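Local coordinates for protein replicative DNA helicase (Nostoc punctiforme, PDB 4O1R) that probably excises itself from a host replicative helicase by protein splicing, joining the flanking sequences through a new peptide bond, at residues Thr12-Gly17 with Gly30-Ala35; Thr91-Leu96 with Trp108-Ser113; Pro58-Thr63 with Ile114-Glu119. One frame throughout, in Å; residues are numbered along the deposited sequence. Where two conformers were deposited one is given.

Interaction 1: Thr12-Gly17 with Gly30-Ala35. With NA (sodium ion), chain C.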
ATOM      1  N   THR A  12      -9.738  -0.365  -0.590  1.00 16.31           N
ATOM      2  CA  THR A  12     -11.124   0.039  -0.319  1.00 17.45           C
ATOM      3  C   THR A  12     -11.697   0.857  -1.455  1.00 17.85           C
ATOM      4  O   THR A  12     -11.152   1.912  -1.801  1.00 19.38           O
ATOM      5  CB  THR A  12     -11.234   0.843   0.990  1.00 18.16           C
ATOM      6  OG1 THR A  12     -10.734   0.032   2.052  1.00 20.50           O
ATOM      7  CG2 THR A  12     -12.688   1.234   1.288  1.00 19.39           C
ATOM      8  N   LEU A  13     -12.792   0.375  -2.034  1.00 18.21           N
ATOM      9  CA  LEU A  13     -13.542   1.144  -3.022  1.00 18.97           C
ATOM     10  C   LEU A  13     -14.295   2.230  -2.258  1.00 20.37           C
ATOM     11  O   LEU A  13     -15.062   1.938  -1.338  1.00 21.47           O
ATOM     12  CB  LEU A  13     -14.488   0.240  -3.817  1.00 18.68           C
ATOM     13  CG  LEU A  13     -13.810  -0.932  -4.540  1.00 18.12           C
ATOM     14  CD1 LEU A  13     -14.862  -1.787  -5.226  1.00 18.38           C
ATOM     15  CD2 LEU A  13     -12.769  -0.471  -5.541  1.00 19.43           C
ATOM     16  N   VAL A  14     -14.060   3.487  -2.613  1.00 20.54           N
ATOM     17  CA  VAL A  14     -14.512   4.601  -1.778  1.00 22.04           C
ATOM     18  C   VAL A  14     -16.028   4.626  -1.513  1.00 22.98           C
ATOM     19  O   VAL A  14     -16.452   4.739  -0.360  1.00 23.26           O
ATOM     20  CB  VAL A  14     -14.025   5.972  -2.338  1.00 22.00           C
ATOM     21  CG1 VAL A  14     -14.731   7.118  -1.643  1.00 23.55           C
ATOM     22  CG2 VAL A  14     -12.520   6.110  -2.187  1.00 22.46           C
ATOM     23  N   ASP A  15     -16.836   4.498  -2.553  1.00 24.05           N
ATOM     24  CA  ASP A  15     -18.269   4.705  -2.356  1.00 24.87           C
ATOM     25  C   ASP A  15     -18.926   3.578  -1.590  1.00 23.81           C
ATOM     26  O   ASP A  15     -19.692   3.817  -0.648  1.00 24.17           O
ATOM     27  CB  ASP A  15     -18.990   4.945  -3.672  1.00 26.48           C
ATOM     28  CG  ASP A  15     -18.822   6.362  -4.178  1.00 29.10           C
ATOM     29  OD1 ASP A  15     -18.307   7.221  -3.427  1.00 30.73           O
ATOM     30  OD2 ASP A  15     -19.233   6.610  -5.330  1.00 32.97           O
ATOM     31  N   SER A  16     -18.629   2.345  -1.968  1.00 20.96           N
ATOM     32  CA  SER A  16     -19.224   1.233  -1.247  1.00 19.65           C
ATOM     33  C   SER A  16     -18.533   1.004   0.085  1.00 19.02           C
ATOM     34  O   SER A  16     -19.142   0.472   0.995  1.00 19.20           O
ATOM     35  CB  SER A  16     -19.163  -0.031  -2.079  1.00 19.31           C
ATOM     36  OG  SER A  16     -17.837  -0.315  -2.439  1.00 18.28           O
ATOM     37  N   GLY A  17     -17.268   1.402   0.195  1.00 17.95           N
ATOM     38  CA  GLY A  17     -16.467   1.054   1.376  1.00 17.48           C
ATOM     39  C   GLY A  17     -16.081  -0.412   1.387  1.00 17.41           C
ATOM     40  O   GLY A  17     -15.620  -0.940   2.395  1.00 18.60           O
ATOM     41  N   GLY A  30     -10.917   3.600 -13.651  1.00 19.61           N
ATOM     42  CA  GLY A  30     -11.855   4.703 -13.481  1.00 20.04           C
ATOM     43  C   GLY A  30     -12.644   4.624 -12.194  1.00 20.32           C
ATOM     44  O   GLY A  30     -13.761   5.137 -12.103  1.00 22.18           O
ATOM     45  N   PHE A  31     -12.071   3.972 -11.193  1.00 19.27           N
ATOM     46  CA  PHE A  31     -12.718   3.855  -9.890  1.00 18.11           C
ATOM     47  C   PHE A  31     -11.829   4.441  -8.813  1.00 17.34           C
ATOM     48  O   PHE A  31     -10.629   4.548  -8.993  1.00 16.67           O
ATOM     49  CB  PHE A  31     -13.041   2.393  -9.572  1.00 17.93           C
ATOM     50  CG  PHE A  31     -11.829   1.506  -9.492  1.00 16.82           C
ATOM     51  CD1 PHE A  31     -11.174   1.300  -8.271  1.00 16.56           C
ATOM     52  CD2 PHE A  31     -11.320   0.896 -10.634  1.00 17.44           C
ATOM     53  CE1 PHE A  31     -10.046   0.496  -8.189  1.00 16.58           C
ATOM     54  CE2 PHE A  31     -10.199   0.080 -10.567  1.00 16.87           C
ATOM     55  CZ  PHE A  31      -9.545  -0.114  -9.342  1.00 16.58           C
ATOM     56  N   ALA A  32     -12.433   4.814  -7.691  1.00 17.07           N
ATOM     57  CA  ALA A  32     -11.720   5.506  -6.617  1.00 16.60           C
ATOM     58  C   ALA A  32     -11.366   4.626  -5.431  1.00 16.21           C
ATOM     59  O   ALA A  32     -12.166   3.782  -4.986  1.00 16.42           O
ATOM     60  CB  ALA A  32     -12.508   6.710  -6.151  1.00 18.05           C
ATOM     61  N   VAL A  33     -10.149   4.845  -4.936  1.00 15.83           N
ATOM     62  CA  VAL A  33      -9.641   4.246  -3.704  1.00 16.12           C
ATOM     63  C   VAL A  33      -9.161   5.385  -2.796  1.00 16.09           C
ATOM     64  O   VAL A  33      -9.245   6.557  -3.172  1.00 16.80           O
ATOM     65  CB  VAL A  33      -8.520   3.209  -3.988  1.00 16.22           C
ATOM     66  CG1 VAL A  33      -9.038   2.124  -4.934  1.00 16.94           C
ATOM     67  CG2 VAL A  33      -7.281   3.877  -4.581  1.00 16.93           C
ATOM     68  N   TRP A  34      -8.670   5.052  -1.605  1.00 16.93           N
ATOM     69  CA  TRP A  34      -8.083   6.070  -0.732  1.00 17.16           C
ATOM     70  C   TRP A  34      -6.592   6.218  -0.984  1.00 16.24           C
ATOM     71  O   TRP A  34      -5.899   5.235  -1.239  1.00 16.10           O
ATOM     72  CB  TRP A  34      -8.336   5.757   0.743  1.00 18.42           C
ATOM     73  CG  TRP A  34      -9.765   5.909   1.093  1.00 21.02           C
ATOM     74  CD1 TRP A  34     -10.671   4.906   1.290  1.00 23.87           C
ATOM     75  CD2 TRP A  34     -10.481   7.139   1.236  1.00 22.83           C
ATOM     76  NE1 TRP A  34     -11.907   5.439   1.575  1.00 25.94           N
ATOM     77  CE2 TRP A  34     -11.821   6.806   1.540  1.00 24.36           C
ATOM     78  CE3 TRP A  34     -10.122   8.491   1.146  1.00 23.67           C
ATOM     79  CZ2 TRP A  34     -12.801   7.778   1.752  1.00 25.75           C
ATOM     80  CZ3 TRP A  34     -11.104   9.458   1.356  1.00 25.45           C
ATOM     81  CH2 TRP A  34     -12.423   9.093   1.660  1.00 26.15           C
ATOM     82  N   ALA A  35      -6.118   7.455  -0.911  1.00 16.01           N
ATOM     83  CA  ALA A  35      -4.699   7.768  -1.090  1.00 16.56           C
ATOM     84  C   ALA A  35      -4.316   8.947  -0.223  1.00 17.14           C
ATOM     85  O   ALA A  35      -5.161   9.722   0.221  1.00 18.55           O
ATOM     86  CB  ALA A  35      -4.399   8.081  -2.550  1.00 17.07           C
TER
HETATM   87 NA    NA C 202     -20.669   4.304   1.504  1.00 23.54          NA
HETATM   88  O   HOH W   1      -7.762   2.039  -0.495  1.00 20.15           O
HETATM   89  O   HOH W   2     -14.667   4.490   2.056  1.00 33.98           O
HETATM   90  O   HOH W   3     -18.367   4.683   2.087  1.00 29.32           O
HETATM   91  O   HOH W   4     -20.771   2.118   2.573  1.00 19.95           O
HETATM   92  O   HOH W   5     -21.624   5.012   3.592  1.00 41.79           O
HETATM   93  O   HOH W   6     -21.003   6.497   0.412  1.00 35.45           O
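V14 and W34 form the tight part of this contact. The V14 side chain meets the indole at about a right angle and lays CG2 over the five-membered ring, 3.9 Å from its centroid and only 12° off the ring normal, which is a CH-pi contact. V14 CG1 stands anti to the backbone N (chi1 168°) and reaches W34 CZ2 on the six-membered ring, so both methyls bear on the indole. From the same residue, V14 N donates to A32 O (3.1 Å, N-H...O 165°). This nearly straight bond meets the oxygen from above its carbonyl plane. Weaker CA-H...O contacts extend the backbone grip, among them V33 CA to T12 O at 3.4 Å. Further along, L13 CD2 touches F31 CD1 at 3.6 Å, the two side chains crossing at a slant.

The solvent side is looser and bridged by water. One water links V14 O to W34 NE1, 3.0 Å from each, and lies in the indole plane. D15 and S16 make no contact with 30-35; instead D15 O binds a sodium ion at 2.4 Å, and four waters fill out its coordination. The loop is closed internally by G17 N to L13 O, and V14 also touches K45. The arrangement is that of a hairpin connection, between strands 10-12 and 19-21, packed on strand 31-37 in the all-beta Hint fold of intein splicing domains.

Interaction 2: Thr91-Leu96 with Trp108-Ser113. With NA (sodium ion), chain B.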
ATOM      1  N   THR A  91      14.168  -0.480   8.415  1.00 12.52           N
ATOM      2  CA  THR A  91      14.868  -1.093   9.544  1.00 12.90           C
ATOM      3  C   THR A  91      13.888  -1.417  10.671  1.00 13.10           C
ATOM      4  O   THR A  91      12.775  -0.874  10.734  1.00 11.96           O
ATOM      5  CB  THR A  91      15.994  -0.169  10.077  1.00 12.99           C
ATOM      6  OG1 THR A  91      15.410   1.011  10.645  1.00 13.67           O
ATOM      7  CG2 THR A  91      17.004   0.220   8.964  1.00 13.37           C
ATOM      8  N   PRO A  92      14.301  -2.310  11.591  1.00 13.02           N
ATOM      9  CA  PRO A  92      13.443  -2.588  12.742  1.00 13.33           C
ATOM     10  C   PRO A  92      13.163  -1.290  13.501  1.00 12.99           C
ATOM     11  O   PRO A  92      14.060  -0.452  13.622  1.00 12.97           O
ATOM     12  CB  PRO A  92      14.292  -3.541  13.589  1.00 14.29           C
ATOM     13  CG  PRO A  92      15.202  -4.209  12.574  1.00 14.25           C
ATOM     14  CD  PRO A  92      15.549  -3.096  11.617  1.00 13.32           C
ATOM     15  N   LYS A  93      11.930  -1.129  13.981  1.00 13.16           N
ATOM     16  CA  LYS A  93      11.490   0.049  14.759  1.00 13.71           C
ATOM     17  C   LYS A  93      11.294   1.311  13.937  1.00 12.88           C
ATOM     18  O   LYS A  93      10.845   2.316  14.469  1.00 14.09           O
ATOM     19  CB  LYS A  93      12.409   0.338  15.953  1.00 14.12           C
ATOM     20  CG  LYS A  93      12.492  -0.863  16.901  1.00 16.55           C
ATOM     21  CD  LYS A  93      13.268  -0.560  18.144  1.00 20.10           C
ATOM     22  CE  LYS A  93      14.701  -0.366  17.796  1.00 22.06           C
ATOM     23  NZ  LYS A  93      15.511  -0.059  18.986  1.00 24.21           N
ATOM     24  N   GLU A  94      11.600   1.263  12.645  1.00 11.88           N
ATOM     25  CA  GLU A  94      11.317   2.416  11.795  1.00 12.05           C
ATOM     26  C   GLU A  94       9.799   2.610  11.695  1.00 11.82           C
ATOM     27  O   GLU A  94       9.041   1.642  11.719  1.00 12.37           O
ATOM     28  CB  GLU A  94      11.958   2.220  10.424  1.00 11.91           C
ATOM     29  CG  GLU A  94      12.009   3.480   9.588  1.00 12.82           C
ATOM     30  CD  GLU A  94      13.133   3.457   8.588  1.00 13.91           C
ATOM     31  OE1 GLU A  94      13.853   2.438   8.481  1.00 15.88           O
ATOM     32  OE2 GLU A  94      13.330   4.491   7.926  1.00 17.52           O
ATOM     33  N   HIS A  95       9.350   3.861  11.589  1.00 11.38           N
ATOM     34  CA  HIS A  95       7.917   4.143  11.551  1.00 11.50           C
ATOM     35  C   HIS A  95       7.422   4.432  10.136  1.00 11.83           C
ATOM     36  O   HIS A  95       8.144   5.023   9.325  1.00 12.38           O
ATOM     37  CB  HIS A  95       7.603   5.337  12.456  1.00 11.81           C
ATOM     38  CG  HIS A  95       7.744   5.056  13.924  1.00 12.29           C
ATOM     39  ND1 HIS A  95       8.943   4.738  14.532  1.00 15.26           N
ATOM     40  CD2 HIS A  95       6.821   5.100  14.914  1.00 13.62           C
ATOM     41  CE1 HIS A  95       8.744   4.577  15.833  1.00 14.34           C
ATOM     42  NE2 HIS A  95       7.469   4.796  16.086  1.00 14.92           N
ATOM     43  N   LEU A  96       6.181   4.023   9.867  1.00 11.67           N
ATOM     44  CA  LEU A  96       5.529   4.224   8.570  1.00 12.45           C
ATOM     45  C   LEU A  96       4.208   4.948   8.748  1.00 12.54           C
ATOM     46  O   LEU A  96       3.541   4.802   9.782  1.00 12.78           O
ATOM     47  CB  LEU A  96       5.219   2.887   7.896  1.00 14.32           C
ATOM     48  CG  LEU A  96       6.357   1.921   7.645  1.00 15.18           C
ATOM     49  CD1 LEU A  96       5.768   0.712   6.941  1.00 16.72           C
ATOM     50  CD2 LEU A  96       7.407   2.613   6.794  1.00 16.54           C
ATOM     51  N   TRP A 108       1.932   7.495  12.687  1.00 15.55           N
ATOM     52  CA  TRP A 108       3.220   6.879  12.378  1.00 15.60           C
ATOM     53  C   TRP A 108       3.432   5.634  13.218  1.00 15.82           C
ATOM     54  O   TRP A 108       3.821   5.733  14.383  1.00 18.02           O
ATOM     55  CB  TRP A 108       4.334   7.885  12.657  1.00 15.61           C
ATOM     56  CG  TRP A 108       4.240   9.095  11.787  1.00 15.02           C
ATOM     57  CD1 TRP A 108       3.695  10.301  12.119  1.00 17.37           C
ATOM     58  CD2 TRP A 108       4.675   9.213  10.422  1.00 14.69           C
ATOM     59  NE1 TRP A 108       3.780  11.165  11.055  1.00 18.09           N
ATOM     60  CE2 TRP A 108       4.380  10.525  10.001  1.00 16.62           C
ATOM     61  CE3 TRP A 108       5.312   8.344   9.521  1.00 15.48           C
ATOM     62  CZ2 TRP A 108       4.676  10.989   8.712  1.00 17.03           C
ATOM     63  CZ3 TRP A 108       5.606   8.814   8.236  1.00 15.85           C
ATOM     64  CH2 TRP A 108       5.291  10.124   7.848  1.00 17.00           C
ATOM     65  N   ASP A 109       3.182   4.469  12.630  1.00 14.27           N
ATOM     66  CA  ASP A 109       3.256   3.216  13.375  1.00 14.26           C
ATOM     67  C   ASP A 109       4.645   2.603  13.245  1.00 13.86           C
ATOM     68  O   ASP A 109       5.306   2.733  12.218  1.00 15.81           O
ATOM     69  CB  ASP A 109       2.189   2.234  12.879  1.00 14.92           C
ATOM     70  CG  ASP A 109       1.825   1.171  13.916  1.00 16.40           C
ATOM     71  OD1 ASP A 109       2.302   1.219  15.070  1.00 19.42           O
ATOM     72  OD2 ASP A 109       1.018   0.312  13.548  1.00 20.30           O
ATOM     73  N   GLU A 110       5.063   1.899  14.279  1.00 13.18           N
ATOM     74  CA  GLU A 110       6.361   1.249  14.312  1.00 12.33           C
ATOM     75  C   GLU A 110       6.335  -0.103  13.595  1.00 11.86           C
ATOM     76  O   GLU A 110       5.419  -0.909  13.811  1.00 12.45           O
ATOM     77  CB  GLU A 110       6.723   1.021  15.782  1.00 13.05           C
ATOM     78  CG  GLU A 110       8.110   0.475  15.982  1.00 13.74           C
ATOM     79  CD  GLU A 110       8.318  -0.133  17.344  1.00 17.88           C
ATOM     80  OE1 GLU A 110       7.413  -0.836  17.841  1.00 21.66           O
ATOM     81  OE2 GLU A 110       9.410   0.050  17.889  1.00 20.25           O
ATOM     82  N   ILE A 111       7.351  -0.364  12.773  1.00 11.46           N
ATOM     83  CA  ILE A 111       7.552  -1.698  12.196  1.00 11.98           C
ATOM     84  C   ILE A 111       8.094  -2.636  13.265  1.00 11.94           C
ATOM     85  O   ILE A 111       9.113  -2.324  13.913  1.00 13.70           O
ATOM     86  CB  ILE A 111       8.556  -1.648  11.034  1.00 12.25           C
ATOM     87  CG1 ILE A 111       8.008  -0.788   9.894  1.00 13.28           C
ATOM     88  CG2 ILE A 111       8.871  -3.073  10.527  1.00 13.51           C
ATOM     89  CD1 ILE A 111       9.055  -0.391   8.884  1.00 14.73           C
ATOM     90  N   VAL A 112       7.416  -3.770  13.460  1.00 11.71           N
ATOM     91  CA  VAL A 112       7.892  -4.792  14.415  1.00 12.19           C
ATOM     92  C   VAL A 112       8.541  -6.005  13.754  1.00 12.08           C
ATOM     93  O   VAL A 112       9.317  -6.714  14.394  1.00 13.49           O
ATOM     94  CB  VAL A 112       6.799  -5.237  15.435  1.00 12.47           C
ATOM     95  CG1 VAL A 112       6.338  -4.054  16.285  1.00 13.30           C
ATOM     96  CG2 VAL A 112       5.624  -5.879  14.738  1.00 13.76           C
ATOM     97  N   SER A 113       8.250  -6.231  12.475  1.00 11.37           N
ATOM     98  CA  SER A 113       8.869  -7.345  11.769  1.00 11.70           C
ATOM     99  C   SER A 113       8.824  -7.175  10.273  1.00 10.72           C
ATOM    100  O   SER A 113       7.865  -6.620   9.727  1.00 11.60           O
ATOM    101  CB  SER A 113       8.236  -8.679  12.186  1.00 12.82           C
ATOM    102  OG  SER A 113       6.887  -8.716  11.845  0.58 10.68           O
TER
HETATM  103 NA    NA B 201      15.574   1.203  13.040  1.00 14.54          NA
HETATM  104  O   HOH W   7      14.754   3.399  12.514  1.00 26.29           O
HETATM  105  O   HOH W   8      16.000   1.945  15.261  1.00 22.70           O
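H95 and E110 face each other as a non-hydrogen-bonded antiparallel pair, and L96 with D109 forms the adjoining hydrogen-bonded pair. The backbone bonds establish this register: L96 N reaches D109 O at 2.8 Å, and D109 N returns to L96 O. Before the strand of 95-96 begins, I111 N donates to E94 O (2.8 Å, 167°), and K93 N makes a longer, more bent bond to I111 O.

Among the ring contacts, E110 CB lies over one face of the H95 imidazole, 4.1 Å from its centroid and 20° off the normal. At the ring edge, H95 CD2 comes within 3.1 Å of W108 O.

In the apolar packing, L96 turns to the face opposite H95, and its CG meets I111 CD1 at 3.8 Å. On the H95 side, the aliphatic part of K93 runs beside E110 in the same direction, CG being 3.4 Å from E110 OE2, while the lysine's NZ is too far off for a salt bridge.

Polar and metal contacts gather at T91. Its hydroxyl, held between the backbone N and the carbonyl carbon (chi1 66°), binds a sodium ion through OG1 at 2.4 Å, and P92 O binds the same ion at 2.3 Å. E94 OE1 accepts from both T91 N and T91 OG1, while E94 OE2 forms a salt bridge to K85. The hydroxyl is probably polarised by the metal. Together these features describe a type II turn, T91 to E94, carrying a sodium site and leading into the beta hairpin of strands 95-99 and 106-126.

Interaction 3: Pro58-Thr63 with Ile114-Glu119. Unlike the reference sequence in segment 114-119: T115 (reference Glu).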
ATOM      1  N   PRO A  58       9.424 -12.182  -5.485  1.00 11.82           N
ATOM      2  CA  PRO A  58       9.601 -12.397  -4.043  1.00 11.65           C
ATOM      3  C   PRO A  58       8.829 -11.380  -3.210  1.00 11.57           C
ATOM      4  O   PRO A  58       8.766 -10.195  -3.553  1.00 12.27           O
ATOM      5  CB  PRO A  58      11.122 -12.235  -3.839  1.00 12.36           C
ATOM      6  CG  PRO A  58      11.732 -12.297  -5.209  1.00 13.26           C
ATOM      7  CD  PRO A  58      10.682 -11.758  -6.130  1.00 12.63           C
ATOM      8  N   LEU A  59       8.225 -11.867  -2.136  1.00 11.67           N
ATOM      9  CA  LEU A  59       7.437 -11.051  -1.223  1.00 11.78           C
ATOM     10  C   LEU A  59       8.033 -11.046   0.166  1.00 11.53           C
ATOM     11  O   LEU A  59       8.584 -12.064   0.617  1.00 12.07           O
ATOM     12  CB  LEU A  59       6.001 -11.585  -1.128  1.00 12.67           C
ATOM     13  CG  LEU A  59       5.101 -11.282  -2.322  1.00 13.11           C
ATOM     14  CD1 LEU A  59       3.807 -12.061  -2.226  1.00 16.17           C
ATOM     15  CD2 LEU A  59       4.838  -9.779  -2.441  1.00 13.49           C
ATOM     16  N   PHE A  60       7.849  -9.912   0.845  1.00 10.98           N
ATOM     17  CA  PHE A  60       8.198  -9.769   2.259  1.00 10.85           C
ATOM     18  C   PHE A  60       6.950  -9.373   3.022  1.00 10.90           C
ATOM     19  O   PHE A  60       6.197  -8.518   2.564  1.00 11.69           O
ATOM     20  CB  PHE A  60       9.266  -8.685   2.434  1.00 11.81           C
ATOM     21  CG  PHE A  60      10.586  -9.047   1.815  1.00 13.01           C
ATOM     22  CD1 PHE A  60      10.784  -8.896   0.439  1.00 14.61           C
ATOM     23  CD2 PHE A  60      11.614  -9.571   2.591  1.00 14.74           C
ATOM     24  CE1 PHE A  60      11.991  -9.262  -0.161  1.00 17.19           C
ATOM     25  CE2 PHE A  60      12.828  -9.941   1.997  1.00 17.02           C
ATOM     26  CZ  PHE A  60      13.007  -9.779   0.630  1.00 17.89           C
ATOM     27  N   THR A  61       6.743  -9.995   4.180  1.00 11.04           N
ATOM     28  CA  THR A  61       5.645  -9.628   5.080  1.00 11.37           C
ATOM     29  C   THR A  61       6.145  -8.597   6.071  1.00 11.05           C
ATOM     30  O   THR A  61       7.113  -8.843   6.811  1.00 11.40           O
ATOM     31  CB  THR A  61       5.126 -10.848   5.825  1.00 12.33           C
ATOM     32  OG1 THR A  61       4.757 -11.837   4.863  1.00 14.16           O
ATOM     33  CG2 THR A  61       3.898 -10.504   6.660  1.00 13.43           C
ATOM     34  N   LEU A  62       5.499  -7.441   6.066  1.00 10.73           N
ATOM     35  CA  LEU A  62       5.817  -6.364   6.988  1.00 11.03           C
ATOM     36  C   LEU A  62       4.670  -6.237   7.978  1.00 11.21           C
ATOM     37  O   LEU A  62       3.515  -6.199   7.563  1.00 11.82           O
ATOM     38  CB  LEU A  62       6.021  -5.076   6.196  1.00 12.13           C
ATOM     39  CG  LEU A  62       6.368  -3.812   6.990  1.00 12.90           C
ATOM     40  CD1 LEU A  62       7.204  -2.887   6.129  1.00 15.40           C
ATOM     41  CD2 LEU A  62       5.102  -3.115   7.475  1.00 14.26           C
ATOM     42  N   THR A  63       4.995  -6.197   9.271  1.00 10.97           N
ATOM     43  CA  THR A  63       3.983  -6.082  10.324  1.00 11.32           C
ATOM     44  C   THR A  63       4.284  -4.878  11.194  1.00 11.10           C
ATOM     45  O   THR A  63       5.450  -4.626  11.520  1.00 11.35           O
ATOM     46  CB  THR A  63       3.953  -7.363  11.187  1.00 11.89           C
ATOM     47  OG1 THR A  63       3.796  -8.500  10.333  1.00 12.89           O
ATOM     48  CG2 THR A  63       2.802  -7.348  12.193  1.00 12.99           C
ATOM     49  N   ILE A 114       9.886  -7.640   9.626  1.00 10.67           N
ATOM     50  CA  ILE A 114       9.913  -7.812   8.171  1.00 11.13           C
ATOM     51  C   ILE A 114      10.486  -9.195   7.913  1.00 11.50           C
ATOM     52  O   ILE A 114      11.568  -9.523   8.419  1.00 12.09           O
ATOM     53  CB  ILE A 114      10.748  -6.736   7.436  1.00 10.95           C
ATOM     54  CG1 ILE A 114      10.228  -5.330   7.758  1.00 12.79           C
ATOM     55  CG2 ILE A 114      10.692  -6.979   5.935  1.00 12.66           C
ATOM     56  CD1 ILE A 114      11.111  -4.226   7.195  1.00 14.17           C
ATOM     57  N   THR A 115       9.772 -10.003   7.124  1.00 12.08           N
ATOM     58  CA  THR A 115      10.121 -11.409   6.952  1.00 14.10           C
ATOM     59  C   THR A 115       9.920 -11.817   5.507  1.00 13.37           C
ATOM     60  O   THR A 115       8.831 -11.639   4.964  1.00 13.52           O
ATOM     61  CB  THR A 115       9.188 -12.299   7.834  1.00 14.79           C
ATOM     62  OG1 THR A 115       9.258 -11.899   9.213  1.00 22.22           O
ATOM     63  CG2 THR A 115       9.535 -13.781   7.696  1.00 19.00           C
ATOM     64  N   TYR A 116      10.944 -12.386   4.880  1.00 12.94           N
ATOM     65  CA  TYR A 116      10.757 -12.972   3.561  1.00 13.12           C
ATOM     66  C   TYR A 116       9.666 -14.039   3.632  1.00 13.88           C
ATOM     67  O   TYR A 116       9.690 -14.899   4.513  1.00 14.98           O
ATOM     68  CB  TYR A 116      12.077 -13.555   3.049  1.00 13.44           C
ATOM     69  CG  TYR A 116      11.904 -14.270   1.741  1.00 14.34           C
ATOM     70  CD1 TYR A 116      11.491 -13.585   0.598  1.00 15.39           C
ATOM     71  CD2 TYR A 116      12.133 -15.630   1.642  1.00 16.54           C
ATOM     72  CE1 TYR A 116      11.320 -14.248  -0.618  1.00 17.85           C
ATOM     73  CE2 TYR A 116      11.966 -16.297   0.435  1.00 18.71           C
ATOM     74  CZ  TYR A 116      11.559 -15.601  -0.687  1.00 18.11           C
ATOM     75  OH  TYR A 116      11.390 -16.267  -1.893  1.00 23.11           O
ATOM     76  N   SER A 117       8.713 -13.995   2.700  1.00 13.86           N
ATOM     77  CA  SER A 117       7.601 -14.955   2.749  1.00 15.16           C
ATOM     78  C   SER A 117       7.289 -15.625   1.408  1.00 16.24           C
ATOM     79  O   SER A 117       6.150 -16.009   1.143  1.00 19.02           O
ATOM     80  CB  SER A 117       6.357 -14.305   3.360  1.00 17.12           C
ATOM     81  OG  SER A 117       5.981 -13.174   2.623  1.00 17.50           O
ATOM     82  N   GLY A 118       8.296 -15.746   0.557  1.00 14.99           N
ATOM     83  CA  GLY A 118       8.182 -16.587  -0.631  1.00 14.71           C
ATOM     84  C   GLY A 118       7.829 -15.804  -1.869  1.00 14.55           C
ATOM     85  O   GLY A 118       7.783 -14.582  -1.854  1.00 15.98           O
ATOM     86  N   GLU A 119       7.575 -16.527  -2.945  1.00 14.72           N
ATOM     87  CA  GLU A 119       7.229 -15.923  -4.232  1.00 14.35           C
ATOM     88  C   GLU A 119       5.776 -16.202  -4.571  1.00 14.47           C
ATOM     89  O   GLU A 119       5.275 -17.312  -4.358  1.00 15.98           O
ATOM     90  CB  GLU A 119       8.121 -16.485  -5.349  1.00 14.85           C
ATOM     91  CG  GLU A 119       9.610 -16.195  -5.192  1.00 17.45           C
ATOM     92  CD  GLU A 119      10.443 -16.757  -6.328  1.00 20.27           C
ATOM     93  OE1 GLU A 119       9.952 -17.644  -7.064  1.00 23.22           O
ATOM     94  OE2 GLU A 119      11.594 -16.299  -6.478  1.00 22.43           O
TER
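F60 and Y116 make an edge-to-face aromatic pair, with ring centroids 5.6 Å apart and planes at 62°; the tyrosine edge turns toward the phenylalanine face, bringing Y116 CD1 over it near the rim. Y116 CG is anti to the backbone N (chi1 175°), which carries the ring along the strand toward P58, whose CB meets the ring edge at CE1 (3.8 Å). In the other direction, F60 CB touches I114 CG2 at 4.1 Å, and L62 CD1 lies near I114 CG1.

The strands are antiparallel neighbours in the curled sheet of the intein domain. Between P58 and F60 the register slips by one residue, a beta bulge in which L59 bonds to two successive residues: S117 N gives to L59 O (2.8 Å, 172°) and L59 N gives to G118 O. G118 has a positive phi, a conformation that glycine adopts readily. Past the bulge, T61 and T115, which differs from the reference sequence, pair through backbone atoms, T61 N to T115 O being 2.8 Å.

On the T61 side of the sheet the contact turns polar. T61 OG1 and S117 OG are hydrogen-bonded at 2.9 Å, and S117 O takes a further bond from R71.

How the interactions relate
Interactions 2 and 3 are consecutive parts of one structure: both use strand 106-126, their centres lie about 15 Å apart, and T63 joins them. V112 N is 2.9 Å from T63 O and S113 O is 2.9 Å from T63 N, so that V112 and S113 both face T63 in a classic beta bulge. L96 CD1 and L62 CD2 also pack at 3.9 Å. In sequence, interaction 2 falls wholly between 58-63 and 114-119. Interaction 1 reaches the same curled sheet on the opposite side of the chain's centre, its own centre about 27 Å from that of interaction 2 and about 26 Å from that of interaction 3. The sodium ions of interactions 1 and 2 therefore occupy separate sites.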